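Local coordinates for protein pullulanase (Klebsiella oxytoca, PDB 2YOC) that probably hydrolyses alpha-1,6-glucosidic linkages in pullulan and in branched alpha-glucans, as a secreted, calcium-binding pullulanase, at residues D523-Q531 with G901-Y912; F720-G730 with V818-M829. One frame throughout, in Å; residues are numbered along the deposited sequence.

Overall arrangement
Contact 2 lies at the barrel of eight parallel strands, which in this family probably carries the active site; contact 1 lies outside the barrel strands. Contact 2 is the deeper, about 17 Å from the chain centre, and ties the end of strand 718-720 and helix 722-729 to the loop and helix after strand 814-816. Contact 1, about 25 Å from that centre, sets residues 523-531 against residues 901-912, and contact 2 is nested inside the long chain excursion it closes. The contact centres are 22 Å apart and their nearest atoms about 5 Å, without touching; Phe875 meets both, its backbone N bonded to Asp828 and the Pro903 side chain touching it. A calcium ion lies about 8 Å from the Arg904 side chain.

Contact 1. Residues D523-Q531 with G901-Y912; sequences DSQDNPQVQ and GMPRISDDGSNY
Met902, a selenomethionine in this crystal, fills the tight centre by bending twice along its chain. Its CB rests on Pro528 CB at 4.0 Å, while its CE lies 3.7 Å from Gln525 CB and covers one face of the Tyr912 ring near the rim. A long, flexible, apolar chain suits this place between a proline, an aliphatic stem and a phenol. Gln525 O and Pro528 CG approach the same ring at its edge, the carbonyl lying 3.6 Å from Tyr912 CD2. The phenol is fixed at its far end: Tyr912 OH donates to Pro903 O at 2.7 Å, almost in line with the carbonyl (174°). Gln525 slides past Tyr912 and sends its OE1 on to Thr916. Buried Gln531 packs its CB and CG against Met902 O and Pro903 O. Its CG sits between the backbone N and the carbonyl carbon (chi1 68°) and the chain folds again at chi2, turning the amide toward Ile905 N; NE2 gives a weak bond to Pro528 O.

The looser side is the start of helix 905-908, where Ile905 is exposed and its N reaches Gln531 OE1 by a straight but long, weak bond of 3.5 Å. Asp523 OD2 likewise takes only a weak, bent bond from Met902 N.

Pro528 centres an inverse gamma turn and is the N-cap of helix 529-537. The contact joins the pullulanase Ins domain to the pullulanase-type C-terminal region.

Contact 2. Residues F720-G730 with V818-M829; sequences FSDRLRDSVRG and VSKHDNQTLWDM
Arg729 reaches across to Met829 at about a right angle, and its flat guanidinium makes the principal polar link. Its chain bends at chi3 (76°), swinging the group beside the 818-829 loop with two carbonyls near its plane. NH1 donates to Val818 O at 2.8 Å, from above that carbonyl's plane. NH2 donates to Gln824 O at 2.7 Å, to which NH1 adds a weaker bond. Met829 lies over one face, its CG 3.3 Å from Arg729 NH2. Arginine suits this buried place: its edge satisfies two carbonyls while a face meets an apolar chain.

At the other end, Phe720 and Lys820 come from opposite directions. The fully extended lysine sets NZ over the middle of the ring, 3.8 Å from its centroid and 11° off the normal, a cation-pi pair; NZ also forms a salt bridge with Glu694. Between the two, Val818 CG1 packs on Val728 CB at 3.7 Å, the side chains crossing obliquely.

Two buried cations thus hold the loop after strand 814-816, whose Lys-His-Asp-Asn sequence resembles a conserved active-site segment of alpha-amylase-family enzymes; sharing them among carbonyls, ring and carboxylate probably offsets the cost of burial.

Contact 1. Residues D523-Q531 with G901-Y912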
# COMPACT_ATOMS: atom_id res chain seq x y z
N ASP B 523 36.16 -2.53 -38.76
CA ASP B 523 35.79 -2.50 -37.35
C ASP B 523 34.55 -3.37 -37.13
O ASP B 523 33.58 -3.25 -37.88
CB ASP B 523 35.56 -1.04 -36.84
CG ASP B 523 35.24 -0.95 -35.35
OD1 ASP B 523 36.19 -0.98 -34.53
OD2 ASP B 523 34.04 -0.87 -35.00
N SER B 524 34.59 -4.24 -36.11
CA SER B 524 33.51 -5.15 -35.73
C SER B 524 33.68 -5.48 -34.26
O SER B 524 34.72 -5.17 -33.70
CB SER B 524 33.54 -6.43 -36.58
OG SER B 524 34.39 -7.48 -36.13
N GLN B 525 32.69 -6.15 -33.62
CA GLN B 525 32.84 -6.52 -32.21
C GLN B 525 34.08 -7.41 -31.95
O GLN B 525 34.73 -7.28 -30.92
CB GLN B 525 31.53 -7.09 -31.62
CG GLN B 525 31.21 -8.54 -31.96
CD GLN B 525 30.13 -9.08 -31.07
OE1 GLN B 525 28.99 -9.26 -31.51
NE2 GLN B 525 30.45 -9.37 -29.81
N ASP B 526 34.43 -8.27 -32.93
CA ASP B 526 35.59 -9.18 -32.88
C ASP B 526 36.93 -8.45 -33.24
O ASP B 526 38.00 -8.90 -32.84
CB ASP B 526 35.37 -10.43 -33.77
CG ASP B 526 34.01 -11.11 -33.60
OD1 ASP B 526 33.82 -11.81 -32.57
OD2 ASP B 526 33.15 -10.94 -34.51
N ASN B 527 36.84 -7.33 -33.99
CA ASN B 527 38.00 -6.50 -34.34
C ASN B 527 37.71 -5.02 -34.01
O ASN B 527 37.32 -4.25 -34.91
CB ASN B 527 38.45 -6.71 -35.79
CG ASN B 527 39.72 -5.95 -36.13
OD1 ASN B 527 40.75 -6.04 -35.45
ND2 ASN B 527 39.68 -5.21 -37.22
N PRO B 528 37.86 -4.62 -32.73
CA PRO B 528 37.57 -3.22 -32.35
C PRO B 528 38.75 -2.26 -32.53
O PRO B 528 39.18 -1.59 -31.59
CB PRO B 528 37.11 -3.35 -30.88
CG PRO B 528 37.52 -4.77 -30.45
CD PRO B 528 38.29 -5.41 -31.55
N GLN B 529 39.27 -2.19 -33.77
CA GLN B 529 40.44 -1.39 -34.12
C GLN B 529 40.29 0.12 -34.00
O GLN B 529 41.26 0.79 -33.64
CB GLN B 529 41.12 -1.82 -35.43
CG GLN B 529 40.23 -1.85 -36.66
CD GLN B 529 40.97 -2.25 -37.92
OE1 GLN B 529 40.50 -2.01 -39.02
NE2 GLN B 529 42.15 -2.86 -37.79
N VAL B 530 39.11 0.64 -34.26
CA VAL B 530 38.87 2.08 -34.13
C VAL B 530 39.10 2.54 -32.69
O VAL B 530 39.83 3.50 -32.47
CB VAL B 530 37.47 2.49 -34.67
CG1 VAL B 530 37.19 3.97 -34.42
CG2 VAL B 530 37.35 2.17 -36.16
N GLN B 531 38.52 1.82 -31.72
CA GLN B 531 38.69 2.20 -30.33
C GLN B 531 40.08 1.93 -29.76
O GLN B 531 40.50 2.65 -28.85
CB GLN B 531 37.54 1.70 -29.43
CG GLN B 531 37.45 0.20 -29.24
CD GLN B 531 38.47 -0.27 -28.25
OE1 GLN B 531 38.76 0.39 -27.23
NE2 GLN B 531 39.11 -1.38 -28.58
N GLY B 901 32.48 3.29 -35.01
CA GLY B 901 33.38 2.34 -34.36
C GLY B 901 32.81 1.72 -33.11
O GLY B 901 31.81 2.20 -32.57
N MSE B 902 33.45 0.65 -32.63
CA MSE B 902 33.02 0.02 -31.39
C MSE B 902 33.48 0.93 -30.25
O MSE B 902 34.60 1.43 -30.32
CB MSE B 902 33.63 -1.39 -31.22
CG MSE B 902 33.08 -2.44 -32.19
SE MSE B 902 31.13 -2.55 -32.36
CE MSE B 902 30.69 -3.56 -30.75
N PRO B 903 32.65 1.21 -29.22
CA PRO B 903 33.10 2.10 -28.13
C PRO B 903 34.18 1.47 -27.23
O PRO B 903 34.53 0.30 -27.44
CB PRO B 903 31.81 2.39 -27.37
CG PRO B 903 30.95 1.22 -27.61
CD PRO B 903 31.28 0.71 -28.98
N ARG B 904 34.72 2.23 -26.24
CA ARG B 904 35.78 1.73 -25.35
C ARG B 904 35.52 0.38 -24.65
O ARG B 904 34.59 0.27 -23.85
CB ARG B 904 36.23 2.81 -24.35
CG ARG B 904 37.38 3.66 -24.78
CD ARG B 904 38.55 3.44 -23.83
NE ARG B 904 39.50 4.54 -23.82
CZ ARG B 904 40.50 4.66 -22.94
NH1 ARG B 904 40.68 3.73 -22.01
NH2 ARG B 904 41.33 5.68 -23.01
N ILE B 905 36.34 -0.65 -25.00
CA ILE B 905 36.33 -2.03 -24.47
C ILE B 905 36.27 -2.09 -22.97
O ILE B 905 35.55 -2.92 -22.41
CB ILE B 905 37.55 -2.90 -24.90
CG1 ILE B 905 38.80 -2.08 -25.36
CG2 ILE B 905 37.14 -3.96 -25.89
CD1 ILE B 905 39.42 -0.83 -24.40
N SER B 906 37.07 -1.24 -22.32
CA SER B 906 37.18 -1.16 -20.88
C SER B 906 35.84 -0.96 -20.21
O SER B 906 35.54 -1.66 -19.22
CB SER B 906 38.15 -0.05 -20.48
OG SER B 906 38.18 0.98 -21.45
N ASP B 907 35.00 -0.08 -20.78
CA ASP B 907 33.72 0.24 -20.16
C ASP B 907 32.44 -0.18 -20.89
O ASP B 907 31.38 -0.27 -20.27
CB ASP B 907 33.74 1.67 -19.59
CG ASP B 907 33.26 2.85 -20.41
OD1 ASP B 907 34.07 3.37 -21.23
OD2 ASP B 907 32.12 3.34 -20.15
N ASP B 908 32.57 -0.54 -22.19
CA ASP B 908 31.45 -0.96 -23.03
C ASP B 908 31.61 -2.36 -23.71
O ASP B 908 30.70 -2.79 -24.43
CB ASP B 908 31.10 0.13 -24.06
CG ASP B 908 30.23 1.23 -23.53
OD1 ASP B 908 29.01 1.00 -23.37
OD2 ASP B 908 30.74 2.36 -23.35
N GLY B 909 32.72 -3.05 -23.45
CA GLY B 909 33.01 -4.38 -24.00
C GLY B 909 31.95 -5.41 -23.68
O GLY B 909 31.59 -6.25 -24.51
N SER B 910 31.41 -5.30 -22.47
CA SER B 910 30.35 -6.10 -21.90
C SER B 910 29.01 -5.87 -22.63
O SER B 910 28.04 -6.55 -22.31
CB SER B 910 30.19 -5.74 -20.43
OG SER B 910 30.48 -4.36 -20.19
N ASN B 911 28.96 -4.93 -23.60
CA ASN B 911 27.73 -4.57 -24.33
C ASN B 911 27.83 -4.72 -25.86
O ASN B 911 26.87 -4.39 -26.57
CB ASN B 911 27.33 -3.12 -23.98
CG ASN B 911 27.35 -2.79 -22.51
OD1 ASN B 911 26.63 -3.38 -21.70
ND2 ASN B 911 28.14 -1.79 -22.15
N TYR B 912 28.99 -5.22 -26.34
CA TYR B 912 29.33 -5.44 -27.75
C TYR B 912 28.30 -6.32 -28.49
O TYR B 912 27.86 -5.96 -29.59
CB TYR B 912 30.75 -6.03 -27.84
CG TYR B 912 31.89 -5.03 -27.83
CD1 TYR B 912 31.73 -3.76 -27.28
CD2 TYR B 912 33.13 -5.35 -28.37
CE1 TYR B 912 32.77 -2.83 -27.28
CE2 TYR B 912 34.18 -4.44 -28.36
CZ TYR B 912 34.00 -3.18 -27.81
OH TYR B 912 35.04 -2.28 -27.81

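Contact 2. Residues F720-G730 with V818-M829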
# COMPACT_ATOMS: atom_id res chain seq x y z
N PHE B 720 19.06 17.56 -9.94
CA PHE B 720 18.67 16.83 -11.13
C PHE B 720 17.72 15.74 -10.69
O PHE B 720 17.94 15.11 -9.64
CB PHE B 720 19.89 16.18 -11.85
CG PHE B 720 20.71 17.10 -12.72
CD1 PHE B 720 20.37 17.30 -14.05
CD2 PHE B 720 21.82 17.76 -12.21
CE1 PHE B 720 21.13 18.17 -14.86
CE2 PHE B 720 22.58 18.62 -13.02
CZ PHE B 720 22.24 18.81 -14.34
N SER B 721 16.63 15.56 -11.45
CA SER B 721 15.66 14.51 -11.17
C SER B 721 15.87 13.34 -12.12
O SER B 721 15.80 13.49 -13.35
CB SER B 721 14.23 15.01 -11.21
OG SER B 721 13.34 13.96 -10.88
N ASP B 722 16.18 12.20 -11.51
CA ASP B 722 16.44 10.92 -12.15
C ASP B 722 15.13 10.14 -12.36
O ASP B 722 15.12 9.16 -13.09
CB ASP B 722 17.45 10.11 -11.30
CG ASP B 722 17.21 10.02 -9.80
OD1 ASP B 722 16.45 10.85 -9.26
OD2 ASP B 722 17.85 9.16 -9.16
N ARG B 723 14.03 10.60 -11.73
CA ARG B 723 12.73 9.97 -11.80
C ARG B 723 12.15 9.96 -13.19
O ARG B 723 11.84 8.89 -13.70
CB ARG B 723 11.75 10.60 -10.82
CG ARG B 723 11.91 10.14 -9.39
CD ARG B 723 12.93 10.98 -8.71
NE ARG B 723 12.86 10.85 -7.27
CZ ARG B 723 13.90 10.52 -6.52
NH1 ARG B 723 15.07 10.25 -7.08
NH2 ARG B 723 13.79 10.47 -5.20
N LEU B 724 11.96 11.14 -13.80
CA LEU B 724 11.39 11.21 -15.16
C LEU B 724 12.41 10.63 -16.13
O LEU B 724 12.04 9.84 -17.00
CB LEU B 724 11.00 12.64 -15.52
CG LEU B 724 10.50 12.91 -16.93
CD1 LEU B 724 9.36 13.91 -16.92
CD2 LEU B 724 11.61 13.45 -17.82
N ARG B 725 13.71 10.96 -15.92
CA ARG B 725 14.84 10.55 -16.73
C ARG B 725 14.81 9.09 -17.03
O ARG B 725 14.77 8.72 -18.19
CB ARG B 725 16.15 10.92 -16.04
CG ARG B 725 17.36 10.53 -16.86
CD ARG B 725 18.56 10.45 -15.96
NE ARG B 725 18.54 9.26 -15.11
CZ ARG B 725 19.26 9.12 -14.01
NH1 ARG B 725 20.02 10.12 -13.56
NH2 ARG B 725 19.20 8.00 -13.31
N ASP B 726 14.77 8.27 -15.98
CA ASP B 726 14.76 6.81 -16.08
C ASP B 726 13.46 6.25 -16.65
O ASP B 726 13.49 5.21 -17.31
CB ASP B 726 15.09 6.20 -14.71
CG ASP B 726 16.57 6.19 -14.34
OD1 ASP B 726 17.41 6.51 -15.20
OD2 ASP B 726 16.88 5.79 -13.22
N SER B 727 12.34 6.94 -16.43
CA SER B 727 11.04 6.48 -16.93
C SER B 727 10.93 6.64 -18.41
O SER B 727 10.46 5.74 -19.08
CB SER B 727 9.91 7.22 -16.24
OG SER B 727 9.97 6.96 -14.85
N VAL B 728 11.39 7.79 -18.93
CA VAL B 728 11.36 8.13 -20.35
C VAL B 728 12.47 7.39 -21.12
O VAL B 728 12.19 6.81 -22.16
CB VAL B 728 11.35 9.67 -20.57
CG1 VAL B 728 11.14 10.03 -22.04
CG2 VAL B 728 10.28 10.34 -19.72
N ARG B 729 13.71 7.41 -20.61
CA ARG B 729 14.86 6.77 -21.26
C ARG B 729 14.75 5.26 -21.29
O ARG B 729 15.02 4.64 -22.32
CB ARG B 729 16.17 7.15 -20.54
CG ARG B 729 16.82 8.44 -21.02
CD ARG B 729 17.97 8.81 -20.09
NE ARG B 729 19.20 8.03 -20.27
CZ ARG B 729 20.15 8.28 -21.17
NH1 ARG B 729 20.00 9.27 -22.05
NH2 ARG B 729 21.24 7.52 -21.23
N GLY B 730 14.38 4.69 -20.15
CA GLY B 730 14.31 3.25 -19.96
C GLY B 730 15.47 2.75 -19.12
O GLY B 730 16.62 3.20 -19.28
N VAL B 818 16.69 14.06 -20.30
CA VAL B 818 16.66 12.74 -20.92
C VAL B 818 17.99 12.43 -21.61
O VAL B 818 18.15 11.38 -22.22
CB VAL B 818 15.39 12.43 -21.77
CG1 VAL B 818 14.21 12.07 -20.88
CG2 VAL B 818 15.03 13.58 -22.71
N SER B 819 18.93 13.38 -21.52
CA SER B 819 20.28 13.26 -22.06
C SER B 819 21.17 14.24 -21.33
O SER B 819 20.69 15.28 -20.89
CB SER B 819 20.32 13.51 -23.56
OG SER B 819 21.21 12.60 -24.20
N LYS B 820 22.46 13.88 -21.15
CA LYS B 820 23.50 14.61 -20.44
C LYS B 820 24.81 14.05 -20.95
O LYS B 820 24.79 13.01 -21.61
CB LYS B 820 23.34 14.33 -18.94
CG LYS B 820 24.00 15.35 -18.01
CD LYS B 820 23.98 14.86 -16.59
CE LYS B 820 24.25 15.95 -15.61
NZ LYS B 820 24.22 15.42 -14.21
N HIS B 821 25.95 14.71 -20.66
CA HIS B 821 27.29 14.25 -21.11
C HIS B 821 27.59 12.81 -20.64
O HIS B 821 28.05 11.98 -21.43
CB HIS B 821 28.40 15.25 -20.65
CG HIS B 821 28.57 15.35 -19.16
ND1 HIS B 821 27.71 16.08 -18.40
CD2 HIS B 821 29.46 14.72 -18.35
CE1 HIS B 821 28.10 15.90 -17.14
NE2 HIS B 821 29.15 15.09 -17.07
N ASP B 822 27.28 12.53 -19.36
CA ASP B 822 27.51 11.22 -18.76
C ASP B 822 26.45 10.25 -19.24
O ASP B 822 25.33 10.69 -19.56
CB ASP B 822 27.56 11.31 -17.22
CG ASP B 822 26.48 12.16 -16.57
OD1 ASP B 822 25.29 11.85 -16.75
OD2 ASP B 822 26.84 13.10 -15.83
N ASN B 823 26.79 8.94 -19.33
CA ASN B 823 25.87 7.91 -19.82
C ASN B 823 25.52 8.04 -21.31
O ASN B 823 25.94 9.01 -21.96
CB ASN B 823 24.64 7.76 -18.93
CG ASN B 823 25.00 7.20 -17.59
OD1 ASN B 823 25.59 6.11 -17.48
ND2 ASN B 823 24.67 7.95 -16.56
N GLN B 824 24.78 7.05 -21.85
CA GLN B 824 24.43 6.94 -23.28
C GLN B 824 23.63 8.14 -23.81
O GLN B 824 22.79 8.69 -23.06
CB GLN B 824 23.62 5.65 -23.53
CG GLN B 824 24.31 4.34 -23.21
CD GLN B 824 24.27 3.84 -21.76
OE1 GLN B 824 23.85 4.53 -20.80
NE2 GLN B 824 24.78 2.63 -21.57
N THR B 825 23.86 8.56 -25.09
CA THR B 825 23.05 9.66 -25.63
C THR B 825 21.62 9.14 -25.82
O THR B 825 21.42 7.91 -25.98
CB THR B 825 23.55 10.27 -26.95
OG1 THR B 825 23.35 9.40 -28.06
CG2 THR B 825 24.95 10.79 -26.88
N LEU B 826 20.62 10.06 -25.79
CA LEU B 826 19.22 9.70 -25.99
C LEU B 826 19.04 8.79 -27.21
O LEU B 826 18.43 7.72 -27.08
CB LEU B 826 18.34 10.95 -26.08
CG LEU B 826 16.85 10.71 -26.24
CD1 LEU B 826 16.28 9.82 -25.11
CD2 LEU B 826 16.10 12.03 -26.38
N TRP B 827 19.63 9.19 -28.38
CA TRP B 827 19.59 8.42 -29.61
C TRP B 827 20.16 7.03 -29.41
O TRP B 827 19.52 6.04 -29.81
CB TRP B 827 20.38 9.13 -30.71
CG TRP B 827 20.37 8.38 -32.00
CD1 TRP B 827 21.32 7.53 -32.46
CD2 TRP B 827 19.30 8.35 -32.96
NE1 TRP B 827 20.93 6.99 -33.66
CE2 TRP B 827 19.69 7.47 -33.99
CE3 TRP B 827 18.05 8.98 -33.05
CZ2 TRP B 827 18.89 7.22 -35.11
CZ3 TRP B 827 17.26 8.73 -34.16
CH2 TRP B 827 17.68 7.87 -35.17
N ASP B 828 21.35 6.94 -28.79
CA ASP B 828 21.98 5.65 -28.52
C ASP B 828 21.06 4.75 -27.69
O ASP B 828 20.83 3.60 -28.05
CB ASP B 828 23.40 5.84 -27.95
CG ASP B 828 24.44 6.37 -28.95
OD1 ASP B 828 24.07 6.64 -30.11
OD2 ASP B 828 25.63 6.51 -28.57
N MSE B 829 20.44 5.31 -26.65
CA MSE B 829 19.46 4.59 -25.82
C MSE B 829 18.26 4.08 -26.62
O MSE B 829 17.84 2.94 -26.42
CB MSE B 829 18.98 5.47 -24.66
CG MSE B 829 20.07 5.69 -23.65
SE MSE B 829 20.48 4.06 -22.64
CE MSE B 829 19.45 4.60 -21.03